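Long-range contact in protein Vng1086c (Halobacterium sp., PDB 2GF4), which is of unknown function but binds calcium and assembles as four copies of a small, mainly helical chain of the UPF0058 family: residues F31-E36 against V55-N60. Residues are numbered along the deposited sequence; the frame is centred on the assembly and turned at random.
Sequences FAAYEE and VFLLGN
L58 lays its CD2 methyl over one face of the Y34 ring, a CH-pi contact 3.6 Å from CD2 to the ring centroid and 16° off the normal. The same branch touches Y34 CG, while L58 CG sits 3.6 Å from Y34 CD1, the leucine crossing the ring obliquely over its CG-CD1-CE1 side. The Y34 ring reaches L58 because CG points opposite the backbone N (chi1 165°), and its OH is hydrogen-bonded to H10 of helix 3-21. Further apolar packing surrounds this pair: F31 CD2 lies 3.9 Å from L58 CD2, the two side chains crossing at about a right angle, and L57 adds its CB against Y34 CB and its CD2 4.1 Å from A33 CB. The F31 ring edge, at CE2, faces the L58 carbonyl oxygen in the ring plane (3.8 Å, CE2 to O). No hydrogen bond joins the segments. With an alanine at Y34, L58 would probably lose the ring beneath its methyl and H10 its hydroxyl partner. The axes of 32-36 and 55-60 approach to 8.6 Å, antiparallel at 168°, where short helix 32-37 docks on long helix 48-71 in helical-bundle packing completed by M13 and V14 of helix 3-21, beside the calcium site of D38 and E40.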
ATOM      1  N   PHE A  31       3.846  12.049   6.809  1.00 25.80           N
ATOM      2  CA  PHE A  31       5.047  11.566   6.174  1.00 25.74           C
ATOM      3  C   PHE A  31       6.111  11.185   7.153  1.00 25.85           C
ATOM      4  O   PHE A  31       7.295  11.241   6.814  1.00 24.84           O
ATOM      5  CB  PHE A  31       5.542  12.623   5.203  1.00 28.31           C
ATOM      6  CG  PHE A  31       4.544  12.944   4.148  1.00 32.65           C
ATOM      7  CD1 PHE A  31       3.639  13.971   4.314  1.00 34.11           C
ATOM      8  CD2 PHE A  31       4.499  12.205   2.985  1.00 34.86           C
ATOM      9  CE1 PHE A  31       2.722  14.243   3.345  1.00 35.65           C
ATOM     10  CE2 PHE A  31       3.576  12.486   2.026  1.00 35.64           C
ATOM     11  CZ  PHE A  31       2.695  13.503   2.206  1.00 35.22           C
ATOM     12  N   ALA A  32       5.737  10.740   8.326  1.00 27.02           N
ATOM     13  CA  ALA A  32       6.783  10.428   9.270  1.00 29.98           C
ATOM     14  C   ALA A  32       7.693   9.294   8.890  1.00 29.68           C
ATOM     15  O   ALA A  32       8.846   9.299   9.320  1.00 29.19           O
ATOM     16  CB  ALA A  32       6.212  10.206  10.571  1.00 31.54           C
ATOM     17  N   ALA A  33       7.233   8.341   8.090  1.00 28.31           N
ATOM     18  CA  ALA A  33       8.154   7.293   7.683  1.00 28.76           C
ATOM     19  C   ALA A  33       9.171   7.834   6.671  1.00 28.20           C
ATOM     20  O   ALA A  33      10.332   7.422   6.724  1.00 27.90           O
ATOM     21  CB  ALA A  33       7.424   6.222   7.091  1.00 30.27           C
ATOM     22  N   TYR A  34       8.762   8.702   5.741  1.00 27.12           N
ATOM     23  CA  TYR A  34       9.725   9.258   4.800  1.00 25.27           C
ATOM     24  C   TYR A  34      10.796  10.015   5.593  1.00 25.03           C
ATOM     25  O   TYR A  34      11.965   9.869   5.271  1.00 24.84           O
ATOM     26  CB  TYR A  34       9.030  10.212   3.839  1.00 23.41           C
ATOM     27  CG  TYR A  34       9.963  11.097   3.069  1.00 23.87           C
ATOM     28  CD1 TYR A  34      10.626  10.630   1.940  1.00 20.97           C
ATOM     29  CD2 TYR A  34      10.142  12.419   3.445  1.00 22.80           C
ATOM     30  CE1 TYR A  34      11.422  11.457   1.216  1.00 22.46           C
ATOM     31  CE2 TYR A  34      10.943  13.245   2.732  1.00 22.16           C
ATOM     32  CZ  TYR A  34      11.567  12.753   1.621  1.00 21.96           C
ATOM     33  OH  TYR A  34      12.391  13.565   0.906  1.00 21.88           O
ATOM     34  N   GLU A  35      10.434  10.792   6.616  1.00 26.34           N
ATOM     35  CA  GLU A  35      11.455  11.534   7.358  1.00 29.15           C
ATOM     36  C   GLU A  35      12.421  10.614   8.103  1.00 29.65           C
ATOM     37  O   GLU A  35      13.575  10.982   8.288  1.00 29.88           O
ATOM     38  CB  GLU A  35      10.781  12.510   8.312  1.00 29.73           C
ATOM     39  CG  GLU A  35       9.767  13.429   7.625  1.00 34.20           C
ATOM     40  CD  GLU A  35      10.415  14.560   6.871  1.00 36.45           C
ATOM     41  OE1 GLU A  35      11.621  14.790   7.080  1.00 38.24           O
ATOM     42  OE2 GLU A  35       9.745  15.258   6.074  1.00 35.62           O
ATOM     43  N   GLU A  36      11.977   9.434   8.533  1.00 31.09           N
ATOM     44  CA  GLU A  36      12.890   8.508   9.197  1.00 31.17           C
ATOM     45  C   GLU A  36      13.965   8.061   8.226  1.00 27.27           C
ATOM     46  O   GLU A  36      15.084   7.803   8.644  1.00 27.18           O
ATOM     47  CB  GLU A  36      12.163   7.260   9.655  1.00 36.70           C
ATOM     48  CG  GLU A  36      11.175   7.528  10.740  1.00 47.48           C
ATOM     49  CD  GLU A  36      10.469   6.270  11.189  1.00 53.35           C
ATOM     50  OE1 GLU A  36      10.926   5.149  10.858  1.00 56.56           O
ATOM     51  OE2 GLU A  36       9.450   6.387  11.897  1.00 57.11           O
ATOM     52  N   VAL A  55      10.944   7.782  -2.754  1.00 20.38           N
ATOM     53  CA  VAL A  55       9.740   8.077  -3.523  1.00 21.86           C
ATOM     54  C   VAL A  55       8.631   7.110  -3.111  1.00 24.03           C
ATOM     55  O   VAL A  55       7.468   7.508  -3.040  1.00 23.72           O
ATOM     56  CB  VAL A  55      10.052   8.018  -4.998  1.00 21.72           C
ATOM     57  CG1 VAL A  55       8.788   8.034  -5.789  1.00 18.46           C
ATOM     58  CG2 VAL A  55      10.868   9.244  -5.347  1.00 21.06           C
ATOM     59  N   PHE A  56       8.991   5.859  -2.840  1.00 24.03           N
ATOM     60  CA  PHE A  56       8.028   4.862  -2.366  1.00 25.09           C
ATOM     61  C   PHE A  56       7.349   5.377  -1.092  1.00 24.83           C
ATOM     62  O   PHE A  56       6.120   5.385  -1.000  1.00 25.24           O
ATOM     63  CB  PHE A  56       8.785   3.579  -2.035  1.00 25.06           C
ATOM     64  CG  PHE A  56       7.916   2.510  -1.486  1.00 28.31           C
ATOM     65  CD1 PHE A  56       7.713   2.380  -0.123  1.00 29.77           C
ATOM     66  CD2 PHE A  56       7.335   1.586  -2.333  1.00 29.41           C
ATOM     67  CE1 PHE A  56       6.911   1.383   0.362  1.00 29.85           C
ATOM     68  CE2 PHE A  56       6.536   0.595  -1.843  1.00 30.21           C
ATOM     69  CZ  PHE A  56       6.336   0.482  -0.501  1.00 30.02           C
ATOM     70  N   LEU A  57       8.131   5.801  -0.102  1.00 24.01           N
ATOM     71  CA  LEU A  57       7.536   6.277   1.136  1.00 24.33           C
ATOM     72  C   LEU A  57       6.616   7.469   0.958  1.00 25.70           C
ATOM     73  O   LEU A  57       5.628   7.595   1.696  1.00 23.12           O
ATOM     74  CB  LEU A  57       8.642   6.604   2.123  1.00 24.31           C
ATOM     75  CG  LEU A  57       9.304   5.324   2.649  1.00 28.72           C
ATOM     76  CD1 LEU A  57      10.504   5.731   3.435  1.00 27.08           C
ATOM     77  CD2 LEU A  57       8.337   4.513   3.512  1.00 27.35           C
ATOM     78  N   LEU A  58       6.939   8.346   0.001  1.00 25.65           N
ATOM     79  CA  LEU A  58       6.122   9.540  -0.265  1.00 26.95           C
ATOM     80  C   LEU A  58       4.810   9.159  -0.932  1.00 27.37           C
ATOM     81  O   LEU A  58       3.755   9.652  -0.523  1.00 27.32           O
ATOM     82  CB  LEU A  58       6.876  10.506  -1.179  1.00 26.57           C
ATOM     83  CG  LEU A  58       8.061  11.206  -0.519  1.00 25.69           C
ATOM     84  CD1 LEU A  58       8.749  12.078  -1.495  1.00 27.64           C
ATOM     85  CD2 LEU A  58       7.576  12.025   0.593  1.00 26.31           C
ATOM     86  N   GLY A  59       4.877   8.324  -1.974  1.00 27.44           N
ATOM     87  CA  GLY A  59       3.658   7.887  -2.653  1.00 28.17           C
ATOM     88  C   GLY A  59       2.768   7.150  -1.676  1.00 27.28           C
ATOM     89  O   GLY A  59       1.579   7.420  -1.571  1.00 28.61           O
ATOM     90  N   ASN A  60       3.344   6.196  -0.976  1.00 29.52           N
ATOM     91  CA  ASN A  60       2.618   5.444  -0.004  1.00 29.80           C
ATOM     92  C   ASN A  60       1.964   6.321   1.014  1.00 27.12           C
ATOM     93  O   ASN A  60       0.810   6.114   1.380  1.00 24.16           O
ATOM     94  CB  ASN A  60       3.580   4.593   0.698  1.00 35.15           C
ATOM     95  CG  ASN A  60       3.069   3.280   0.879  1.00 42.08           C
ATOM     96  OD1 ASN A  60       2.692   2.899   1.971  1.00 47.51           O
ATOM     97  ND2 ASN A  60       2.990   2.546  -0.209  1.00 47.04           N
TER